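Local structure of Old Yellow Enzyme (6AGZ) at residues S108-N113 with E185-H190; F70-F75 with M83-R88; L14-K19 with A334-L339. The protein probably reduces the activated carbon-carbon double bonds of enone compounds asymmetrically, using a bound flavin mononucleotide in a TIM barrel. All blocks are in the same frame, centred on the assembly; numbering follows the deposited sequence.

From the N terminus, residues 14-19 lead into a short hairpin and later receive residues 334-339, at the start of barrel strand 338-341, so contact 3 closes a loop of more than 300 residues. Within that span the other two contacts follow in series. Contact 2 closes first, a tight loop joining the end of strand 63-70 to helix 87-102. Contact 1 then pairs strand 106-112 with strand 183-187 across the intervening helical crossover. Contacts 1 and 2 touch, notably where the rings of Trp-112 and Phe-70 meet, whereas contact 3 touches neither and lies across the chain's centre from contact 2, about 33 Å away between centres.

Contact 1. Residues S108-N113 with E185-H190; sequences SMQLWN and EVHSAH. With FMN (flavin mononucleotide), chain C.
Gln-110 NE2 serves two oxygens: it donates a nearly straight bond to FMN O2 (2.9 Å, 169°) and a weak, bent one to Glu-185 OE2 at 3.2 Å. The other half of the amide, OE1, accepts from FMN N3 at 2.9 Å, which fixes the flip of the carboxamide. CG of Gln-110 stands anti to the backbone N (chi1 -170°) and the chain runs extended, carrying the amide over one face of the His-187 imidazole. The two planes are only 16° apart, with Gln-110 NE2 3.3 Å from His-187 CG, and FMN O2 lies over the same face. Beside them, the five-membered ring of Trp-112 is almost parallel to the imidazole but slid so far that they barely overlap. Glu-185, a second-shell residue behind Gln-110, is itself held through OE1 by Tyr-281 OH.

Beneath the side chains, parallel strands 106-112 and 183-187 of the TIM barrel are joined by Glu-185 N to Met-109 O (2.7 Å), Leu-111 N to Glu-185 O (2.7 Å) and His-187 N to Leu-111 O (3.2 Å). His-187 and His-190 line the flavin pocket and probably correspond to the pair that receives the substrate carbonyl in related old yellow enzymes. The amide complements both N3 and O2 of the flavin, and its N-H pointing at O2 would probably stabilise negative charge on the reduced ring.

Contact 2. Residues F70-F75 with M83-R88; sequences FGAPQF and MIYTDR
Pro-73 fits its ring against Tyr-85 as a knob on a flat plate: CD sits over the centre of the phenol face, 3.6 Å from the ring centroid and 11° off its normal. The side chains cross at about a right angle, so a corner of the pyrrolidine, rather than its flat side, meets the aromatic face. Tyr-85 CD1 also rests against Ala-72 CB at 3.9 Å.

Met-83 fills the hollow between Phe-70 and Pro-73. Its chain leaves the backbone extended and packs CG on Phe-70 CB at 4.1 Å; the bend at chi3 (-69°) then folds the methyl group back so that CE touches Pro-73 CA at 3.8 Å, with SD 4.0 Å from Pro-73 CD. An alanine here is likely to open a gap between Phe-70 and Pro-73, leaving the proline without its sulfur and methyl neighbours.

Gly-71 offers a shallow dent instead of a bump, and Ile-84 CG2 settles 4.2 Å from its CA. A beta carbon at this glycine would run into the Phe-75 ring. A single backbone hydrogen bond crosses the contact, from Ile-84 N to Phe-70 O at 3.2 Å.

These residues join the end of strand 63-70 to the turn before helix 87-102, where Thr-86 is the N-cap and Gln-89 accepts from the backbone nitrogens of Tyr-85 and Thr-86. Apart from the backbone hydrogen bond and a CA-H...O contact from Met-83 to the same Phe-70 oxygen, the contact is largely apolar, so it rests on close fit; the CD hydrogens of Pro-73, next to the ring nitrogen, are probably slightly polarised and suited to the electron-rich phenol face.

Contact 3. Residues L14-K19 with A334-L339; sequences LFKPIK and ADDRTL
Lys-16 reaches Asp-336 in a salt bridge, NZ lying 2.9 Å from OD1 on the syn side of the carboxylate, close to its plane. The lysine chain is fully stretched through its first three torsions and turns only at the last (chi4 -97°), which brings NZ onto the carboxylate; the two side chains cross at about a right angle. Arg-28 forms a second salt bridge to the same OD1, and it also bonds to the backbone oxygens of Lys-16 and Pro-17.

Ile-18 makes the apolar part of the contact. Because CG1 is anti to the backbone N (chi1 -176°) and the chain continues straight, CD1 is driven forward to 3.9 Å from Asp-336 O and 4.2 Å from Arg-337 CA. Its other branch, CG2, occupies the position between the backbone N and the carbonyl carbon and meets Leu-339 CD2 at 3.9 Å. Leu-339 sets CG opposite its own carbonyl carbon (chi1 -52°), bringing CD2 round to face both branches of the isoleucine.

The turn presenting Asp-336 is braced by its neighbours. Asp-335 OD1 accepts from Arg-337 N at 3.1 Å, an Asx turn, and from Thr-338 OG1, while Arg-337 NE forms a salt bridge with Asp-335 OD2 at 2.9 Å, reaching it from above the carboxylate plane. The guanidinium nitrogens NH1 and NH2 run on to backbone oxygens, among them Gly-311 O.

The contact joins the N-terminal hairpin, which covers the bottom of the barrel in this family, to the start of strand 338-341. With two cations at one oxygen, Asp-336 is likely to remain ionised, and a charged outer pairing flanks the buried meeting of Ile-18 and Leu-339.

Contact 1. Residues S108-N113 with E185-H190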
loop_
_atom_site.group_PDB
_atom_site.type_symbol
_atom_site.label_atom_id
_atom_site.label_comp_id
_atom_site.label_asym_id
_atom_site.label_seq_id
_atom_site.Cartn_x
_atom_site.Cartn_y
_atom_site.Cartn_z
ATOM N N SER A 108 11.133 18.163 19.755
ATOM C CA SER A 108 9.777 18.223 19.235
ATOM C C SER A 108 8.819 17.714 20.302
ATOM O O SER A 108 9.157 16.816 21.078
ATOM C CB SER A 108 9.633 17.381 17.958
ATOM O OG SER A 108 8.271 17.194 17.612
ATOM N N MET A 109 7.625 18.295 20.353
ATOM C CA MET A 109 6.596 17.865 21.291
ATOM C C MET A 109 5.536 17.060 20.552
ATOM O O MET A 109 4.968 17.536 19.563
ATOM C CB MET A 109 5.950 19.052 22.005
ATOM C CG MET A 109 4.637 18.678 22.689
ATOM S SD MET A 109 3.958 19.929 23.794
ATOM C CE MET A 109 4.971 19.693 25.250
ATOM N N GLN A 110 5.271 15.849 21.032
ATOM C CA GLN A 110 4.181 15.039 20.510
ATOM C C GLN A 110 2.900 15.383 21.257
ATOM O O GLN A 110 2.890 15.439 22.491
ATOM C CB GLN A 110 4.489 13.547 20.643
ATOM C CG GLN A 110 3.496 12.660 19.907
ATOM C CD GLN A 110 3.606 11.200 20.298
ATOM O OE1 GLN A 110 3.634 10.865 21.480
ATOM N NE2 GLN A 110 3.668 10.322 19.303
ATOM N N LEU A 111 1.825 15.619 20.509
ATOM C CA LEU A 111 0.531 15.964 21.085
ATOM C C LEU A 111 -0.331 14.715 21.207
ATOM O O LEU A 111 -0.501 13.974 20.233
ATOM C CB LEU A 111 -0.184 17.018 20.240
ATOM C CG LEU A 111 0.433 18.416 20.231
ATOM C CD1 LEU A 111 -0.459 19.386 19.467
ATOM C CD2 LEU A 111 0.687 18.910 21.649
ATOM N N TRP A 112 -0.887 14.499 22.395
ATOM C CA TRP A 112 -1.633 13.292 22.718
ATOM C C TRP A 112 -3.125 13.590 22.782
ATOM O O TRP A 112 -3.536 14.670 23.217
ATOM C CB TRP A 112 -1.169 12.717 24.059
ATOM C CG TRP A 112 -1.200 11.219 24.149
ATOM C CD1 TRP A 112 -1.550 10.339 23.165
ATOM C CD2 TRP A 112 -0.856 10.427 25.291
ATOM N NE1 TRP A 112 -1.444 9.048 23.627
ATOM C CE2 TRP A 112 -1.016 9.075 24.928
ATOM C CE3 TRP A 112 -0.417 10.731 26.583
ATOM C CZ2 TRP A 112 -0.765 8.031 25.813
ATOM C CZ3 TRP A 112 -0.166 9.693 27.460
ATOM C CH2 TRP A 112 -0.341 8.360 27.071
ATOM N N ASN A 113 -3.930 12.625 22.343
ATOM C CA ASN A 113 -5.377 12.674 22.527
ATOM C C ASN A 113 -5.850 11.244 22.730
ATOM O O ASN A 113 -5.711 10.413 21.827
ATOM C CB ASN A 113 -6.081 13.321 21.332
ATOM C CG ASN A 113 -7.516 13.710 21.641
ATOM O OD1 ASN A 113 -8.185 13.072 22.455
ATOM N ND2 ASN A 113 -7.994 14.766 20.996
ATOM N N GLU A 185 4.450 17.170 16.980
ATOM C CA GLU A 185 4.191 15.875 16.362
ATOM C C GLU A 185 2.790 15.413 16.729
ATOM O O GLU A 185 2.460 15.287 17.912
ATOM C CB GLU A 185 5.226 14.835 16.790
ATOM C CG GLU A 185 4.912 13.433 16.287
ATOM C CD GLU A 185 5.957 12.416 16.692
ATOM O OE1 GLU A 185 7.151 12.780 16.757
ATOM O OE2 GLU A 185 5.587 11.253 16.950
ATOM N N VAL A 186 1.973 15.157 15.713
ATOM C CA VAL A 186 0.606 14.699 15.920
ATOM C C VAL A 186 0.637 13.190 16.137
ATOM O O VAL A 186 1.000 12.426 15.238
ATOM C CB VAL A 186 -0.292 15.080 14.741
ATOM C CG1 VAL A 186 -1.633 14.419 14.877
ATOM C CG2 VAL A 186 -0.455 16.591 14.676
ATOM N N HIS A 187 0.277 12.761 17.346
ATOM C CA HIS A 187 0.185 11.343 17.678
ATOM C C HIS A 187 -1.091 10.788 17.058
ATOM O O HIS A 187 -2.199 11.122 17.493
ATOM C CB HIS A 187 0.197 11.149 19.192
ATOM C CG HIS A 187 0.390 9.729 19.628
ATOM N ND1 HIS A 187 0.191 8.655 18.787
ATOM C CD2 HIS A 187 0.766 9.208 20.820
ATOM C CE1 HIS A 187 0.435 7.534 19.443
ATOM N NE2 HIS A 187 0.787 7.842 20.678
ATOM N N SER A 188 -0.941 9.953 16.036
ATOM C CA SER A 188 -2.064 9.337 15.343
ATOM C C SER A 188 -1.880 7.830 15.273
ATOM O O SER A 188 -2.227 7.185 14.279
ATOM C CB SER A 188 -2.233 9.928 13.944
ATOM O OG SER A 188 -3.404 9.435 13.319
ATOM N N ALA A 189 -1.330 7.245 16.334
ATOM C CA ALA A 189 -0.981 5.834 16.356
ATOM C C ALA A 189 -1.481 5.186 17.640
ATOM O O ALA A 189 -1.987 5.852 18.548
ATOM C CB ALA A 189 0.536 5.640 16.224
ATOM N N HIS A 190 -1.352 3.858 17.687
ATOM C CA HIS A 190 -1.490 3.078 18.919
ATOM C C HIS A 190 -2.895 3.171 19.514
ATOM O O HIS A 190 -3.072 3.161 20.734
ATOM C CB HIS A 190 -0.438 3.493 19.948
ATOM C CG HIS A 190 0.968 3.220 19.514
ATOM N ND1 HIS A 190 2.026 4.033 19.861
ATOM C CD2 HIS A 190 1.491 2.223 18.761
ATOM C CE1 HIS A 190 3.139 3.549 19.340
ATOM N NE2 HIS A 190 2.843 2.451 18.668
HETATM N N1 FMN C . 5.154 6.153 21.525
HETATM C C2 FMN C . 4.414 7.291 21.261
HETATM O O2 FMN C . 4.152 7.598 20.098
HETATM N N3 FMN C . 3.964 8.084 22.296
HETATM C C4 FMN C . 4.255 7.741 23.599
HETATM O O4 FMN C . 3.858 8.443 24.528
HETATM C C4A FMN C . 4.999 6.599 23.866
HETATM N N5 FMN C . 5.286 6.260 25.168
HETATM C C5A FMN C . 6.027 5.131 25.441
HETATM C C6 FMN C . 6.312 4.797 26.758
HETATM C C7 FMN C . 7.056 3.659 27.042
HETATM C C7M FMN C . 7.366 3.301 28.464
HETATM C C8 FMN C . 7.515 2.853 26.009
HETATM C C8M FMN C . 8.319 1.624 26.314
HETATM C C9 FMN C . 7.226 3.187 24.692
HETATM C C9A FMN C . 6.483 4.328 24.402
HETATM N N10 FMN C . 6.192 4.665 23.092
HETATM C C10 FMN C . 5.450 5.800 22.825
HETATM C "C1'" FMN C . 6.692 3.807 21.964
HETATM C "C2'" FMN C . 8.121 4.253 21.643
HETATM O "O2'" FMN C . 8.103 5.598 21.215
HETATM C "C3'" FMN C . 8.805 3.382 20.590
HETATM O "O3'" FMN C . 8.124 3.485 19.360
HETATM C "C4'" FMN C . 8.862 1.924 21.037
HETATM O "O4'" FMN C . 9.321 1.855 22.368
HETATM C "C5'" FMN C . 9.793 1.099 20.159
HETATM O "O5'" FMN C . 11.070 1.697 20.131
HETATM P P FMN C . 12.306 0.997 20.888
HETATM O O1P FMN C . 12.412 -0.440 20.434
HETATM O O2P FMN C . 13.588 1.723 20.557
HETATM O O3P FMN C . 12.066 1.052 22.377
HETATM O O HOH W 1 -2.868 13.179 19.065
HETATM O O HOH W 2 -4.707 10.569 19.197
#

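Contact 2. Residues F70-F75 with M83-R88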
loop_
_atom_site.group_PDB
_atom_site.type_symbol
_atom_site.label_atom_id
_atom_site.label_comp_id
_atom_site.label_asym_id
_atom_site.label_seq_id
_atom_site.Cartn_x
_atom_site.Cartn_y
_atom_site.Cartn_z
ATOM N N PHE A 70 -0.844 15.992 26.467
ATOM C CA PHE A 70 -2.230 16.377 26.233
ATOM C C PHE A 70 -2.306 17.812 25.726
ATOM O O PHE A 70 -1.697 18.720 26.300
ATOM C CB PHE A 70 -3.044 16.235 27.522
ATOM C CG PHE A 70 -2.996 14.861 28.128
ATOM C CD1 PHE A 70 -3.079 13.731 27.332
ATOM C CD2 PHE A 70 -2.869 14.699 29.500
ATOM C CE1 PHE A 70 -3.035 12.466 27.891
ATOM C CE2 PHE A 70 -2.823 13.439 30.065
ATOM C CZ PHE A 70 -2.906 12.320 29.261
ATOM N N GLY A 71 -3.061 18.016 24.644
ATOM C CA GLY A 71 -3.261 19.361 24.136
ATOM C C GLY A 71 -4.248 20.170 24.947
ATOM O O GLY A 71 -4.169 21.402 24.974
ATOM N N ALA A 72 -5.177 19.500 25.619
ATOM C CA ALA A 72 -6.200 20.153 26.424
ATOM C C ALA A 72 -6.704 19.142 27.443
ATOM O O ALA A 72 -6.420 17.943 27.327
ATOM C CB ALA A 72 -7.350 20.679 25.546
ATOM N N PRO A 73 -7.434 19.592 28.472
ATOM C CA PRO A 73 -8.007 18.626 29.427
ATOM C C PRO A 73 -8.842 17.537 28.772
ATOM O O PRO A 73 -8.774 16.376 29.196
ATOM C CB PRO A 73 -8.850 19.518 30.346
ATOM C CG PRO A 73 -8.131 20.815 30.344
ATOM C CD PRO A 73 -7.582 20.981 28.948
ATOM N N GLN A 74 -9.623 17.874 27.743
ATOM C CA GLN A 74 -10.420 16.866 27.054
ATOM C C GLN A 74 -9.554 15.872 26.287
ATOM O O GLN A 74 -10.013 14.761 25.999
ATOM C CB GLN A 74 -11.417 17.545 26.108
ATOM C CG GLN A 74 -12.436 16.607 25.473
ATOM C CD GLN A 74 -13.343 15.948 26.495
ATOM O OE1 GLN A 74 -14.190 16.603 27.104
ATOM N NE2 GLN A 74 -13.171 14.646 26.688
ATOM N N PHE A 75 -8.310 16.236 25.968
ATOM C CA PHE A 75 -7.409 15.317 25.282
ATOM C C PHE A 75 -6.923 14.185 26.180
ATOM O O PHE A 75 -6.382 13.201 25.664
ATOM C CB PHE A 75 -6.199 16.069 24.719
ATOM C CG PHE A 75 -6.473 16.804 23.430
ATOM C CD1 PHE A 75 -7.736 17.293 23.139
ATOM C CD2 PHE A 75 -5.458 16.998 22.507
ATOM C CE1 PHE A 75 -7.979 17.966 21.955
ATOM C CE2 PHE A 75 -5.694 17.666 21.321
ATOM C CZ PHE A 75 -6.955 18.151 21.044
ATOM N N MET A 83 0.813 18.139 29.889
ATOM C CA MET A 83 -0.148 19.018 29.238
ATOM C C MET A 83 0.541 20.324 28.861
ATOM O O MET A 83 1.480 20.763 29.530
ATOM C CB MET A 83 -1.365 19.285 30.134
ATOM C CG MET A 83 -2.573 19.833 29.389
ATOM S SD MET A 83 -4.012 20.095 30.448
ATOM C CE MET A 83 -4.457 18.406 30.843
ATOM N N ILE A 84 0.074 20.929 27.769
ATOM C CA ILE A 84 0.640 22.167 27.238
ATOM C C ILE A 84 -0.463 23.224 27.179
ATOM O O ILE A 84 -0.486 24.082 26.290
ATOM C CB ILE A 84 1.301 21.909 25.864
ATOM C CG1 ILE A 84 2.134 23.111 25.392
ATOM C CG2 ILE A 84 0.268 21.463 24.825
ATOM C CD1 ILE A 84 3.525 23.169 25.981
ATOM N N TYR A 85 -1.392 23.172 28.137
ATOM C CA TYR A 85 -2.627 23.948 28.067
ATOM C C TYR A 85 -2.581 25.233 28.892
ATOM O O TYR A 85 -2.763 26.325 28.347
ATOM C CB TYR A 85 -3.801 23.067 28.509
ATOM C CG TYR A 85 -5.164 23.684 28.305
ATOM C CD1 TYR A 85 -5.694 23.837 27.032
ATOM C CD2 TYR A 85 -5.928 24.097 29.388
ATOM C CE1 TYR A 85 -6.943 24.396 26.841
ATOM C CE2 TYR A 85 -7.178 24.653 29.208
ATOM C CZ TYR A 85 -7.679 24.801 27.934
ATOM O OH TYR A 85 -8.924 25.357 27.751
ATOM N N THR A 86 -2.344 25.130 30.199
ATOM C CA THR A 86 -2.391 26.312 31.048
ATOM C C THR A 86 -1.096 27.114 30.929
ATOM O O THR A 86 -0.100 26.663 30.357
ATOM C CB THR A 86 -2.638 25.927 32.506
ATOM O OG1 THR A 86 -1.480 25.267 33.034
ATOM C CG2 THR A 86 -3.839 24.999 32.617
ATOM N N ASP A 87 -1.122 28.329 31.485
ATOM C CA ASP A 87 0.064 29.181 31.461
ATOM C C ASP A 87 1.233 28.515 32.179
ATOM O O ASP A 87 2.360 28.507 31.672
ATOM C CB ASP A 87 -0.251 30.543 32.084
ATOM C CG ASP A 87 -1.054 31.437 31.156
ATOM O OD1 ASP A 87 -1.290 31.036 29.998
ATOM O OD2 ASP A 87 -1.440 32.546 31.583
ATOM N N ARG A 88 0.979 27.942 33.359
ATOM C CA ARG A 88 2.041 27.289 34.122
ATOM C C ARG A 88 2.685 26.163 33.321
ATOM O O ARG A 88 3.917 26.051 33.259
ATOM C CB ARG A 88 1.481 26.756 35.445
ATOM C CG ARG A 88 1.092 27.841 36.439
ATOM C CD ARG A 88 0.491 27.265 37.720
ATOM N NE ARG A 88 1.387 26.325 38.393
ATOM C CZ ARG A 88 1.099 25.046 38.616
ATOM N NH1 ARG A 88 -0.068 24.549 38.228
ATOM N NH2 ARG A 88 1.974 24.265 39.235
#

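Contact 3. Residues L14-K19 with A334-L339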
loop_
_atom_site.group_PDB
_atom_site.type_symbol
_atom_site.label_atom_id
_atom_site.label_comp_id
_atom_site.label_asym_id
_atom_site.label_seq_id
_atom_site.Cartn_x
_atom_site.Cartn_y
_atom_site.Cartn_z
ATOM N N LEU A 14 24.032 7.316 10.866
ATOM C CA LEU A 14 23.432 7.625 12.159
ATOM C C LEU A 14 24.069 8.851 12.799
ATOM O O LEU A 14 23.408 9.567 13.560
ATOM C CB LEU A 14 23.546 6.421 13.095
ATOM C CG LEU A 14 22.784 6.554 14.416
ATOM C CD1 LEU A 14 21.285 6.585 14.158
ATOM C CD2 LEU A 14 23.145 5.439 15.384
ATOM N N PHE A 15 25.339 9.118 12.500
ATOM C CA PHE A 15 26.022 10.303 13.003
ATOM C C PHE A 15 26.480 11.202 11.862
ATOM O O PHE A 15 27.526 11.848 11.942
ATOM C CB PHE A 15 27.188 9.916 13.906
ATOM C CG PHE A 15 26.749 9.364 15.224
ATOM C CD1 PHE A 15 26.369 10.214 16.249
ATOM C CD2 PHE A 15 26.680 7.998 15.429
ATOM C CE1 PHE A 15 25.948 9.711 17.461
ATOM C CE2 PHE A 15 26.259 7.489 16.639
ATOM C CZ PHE A 15 25.892 8.347 17.656
ATOM N N LYS A 16 25.702 11.240 10.799
ATOM C CA LYS A 16 25.858 12.188 9.707
ATOM C C LYS A 16 24.805 13.274 9.844
ATOM O O LYS A 16 23.618 12.954 10.007
ATOM C CB LYS A 16 25.720 11.486 8.356
ATOM C CG LYS A 16 25.936 12.381 7.142
ATOM C CD LYS A 16 25.812 11.599 5.841
ATOM C CE LYS A 16 25.985 12.506 4.631
ATOM N NZ LYS A 16 24.675 12.945 4.066
ATOM N N PRO A 17 25.188 14.550 9.812
ATOM C CA PRO A 17 24.205 15.623 10.004
ATOM C C PRO A 17 23.114 15.577 8.946
ATOM O O PRO A 17 23.295 15.043 7.848
ATOM C CB PRO A 17 25.044 16.903 9.885
ATOM C CG PRO A 17 26.449 16.468 10.175
ATOM C CD PRO A 17 26.554 15.072 9.642
ATOM N N ILE A 18 21.962 16.147 9.287
ATOM C CA ILE A 18 20.814 16.122 8.384
ATOM C C ILE A 18 19.936 17.330 8.674
ATOM O O ILE A 18 19.771 17.732 9.827
ATOM C CB ILE A 18 20.021 14.803 8.513
ATOM C CG1 ILE A 18 18.888 14.748 7.485
ATOM C CG2 ILE A 18 19.477 14.628 9.926
ATOM C CD1 ILE A 18 18.037 13.500 7.579
ATOM N N LYS A 19 19.377 17.914 7.618
ATOM C CA LYS A 19 18.466 19.041 7.755
ATOM C C LYS A 19 17.039 18.519 7.886
ATOM O O LYS A 19 16.539 17.830 6.991
ATOM C CB LYS A 19 18.583 19.987 6.561
ATOM C CG LYS A 19 17.579 21.128 6.593
ATOM C CD LYS A 19 18.087 22.339 5.834
ATOM C CE LYS A 19 17.442 23.614 6.354
ATOM N NZ LYS A 19 16.704 24.346 5.290
ATOM N N ALA A 334 20.401 3.224 4.019
ATOM C CA ALA A 334 19.677 2.924 2.786
ATOM C C ALA A 334 19.470 4.175 1.943
ATOM O O ALA A 334 19.547 4.119 0.709
ATOM C CB ALA A 334 18.333 2.270 3.109
ATOM N N ASP A 335 19.204 5.309 2.584
ATOM C CA ASP A 335 19.042 6.570 1.875
ATOM C C ASP A 335 19.580 7.691 2.758
ATOM O O ASP A 335 20.256 7.446 3.762
ATOM C CB ASP A 335 17.578 6.789 1.464
ATOM C CG ASP A 335 16.610 6.722 2.638
ATOM O OD1 ASP A 335 16.938 7.219 3.736
ATOM O OD2 ASP A 335 15.504 6.173 2.452
ATOM N N ASP A 336 19.279 8.932 2.375
ATOM C CA ASP A 336 19.782 10.115 3.059
ATOM C C ASP A 336 18.682 10.875 3.794
ATOM O O ASP A 336 18.848 12.063 4.089
ATOM C CB ASP A 336 20.486 11.032 2.057
ATOM C CG ASP A 336 21.548 11.898 2.702
ATOM O OD1 ASP A 336 22.236 11.411 3.623
ATOM O OD2 ASP A 336 21.694 13.066 2.286
ATOM N N ARG A 337 17.561 10.215 4.104
ATOM C CA ARG A 337 16.428 10.887 4.733
ATOM C C ARG A 337 15.850 10.092 5.901
ATOM O O ARG A 337 14.704 10.330 6.294
ATOM C CB ARG A 337 15.332 11.181 3.700
ATOM C CG ARG A 337 14.922 9.998 2.813
ATOM C CD ARG A 337 13.895 9.093 3.488
ATOM N NE ARG A 337 13.347 8.084 2.586
ATOM C CZ ARG A 337 12.090 8.075 2.150
ATOM N NH1 ARG A 337 11.245 9.019 2.537
ATOM N NH2 ARG A 337 11.677 7.117 1.332
ATOM N N THR A 338 16.612 9.166 6.476
ATOM C CA THR A 338 16.097 8.248 7.482
ATOM C C THR A 338 16.688 8.561 8.850
ATOM O O THR A 338 17.913 8.600 9.011
ATOM C CB THR A 338 16.399 6.796 7.105
ATOM O OG1 THR A 338 15.762 6.483 5.861
ATOM C CG2 THR A 338 15.887 5.850 8.181
ATOM N N LEU A 339 15.812 8.782 9.826
ATOM C CA LEU A 339 16.176 8.897 11.229
ATOM C C LEU A 339 15.881 7.580 11.938
ATOM O O LEU A 339 14.960 6.849 11.566
ATOM C CB LEU A 339 15.406 10.034 11.905
ATOM C CG LEU A 339 15.446 11.415 11.247
ATOM C CD1 LEU A 339 14.544 12.385 11.994
ATOM C CD2 LEU A 339 16.867 11.945 11.186
#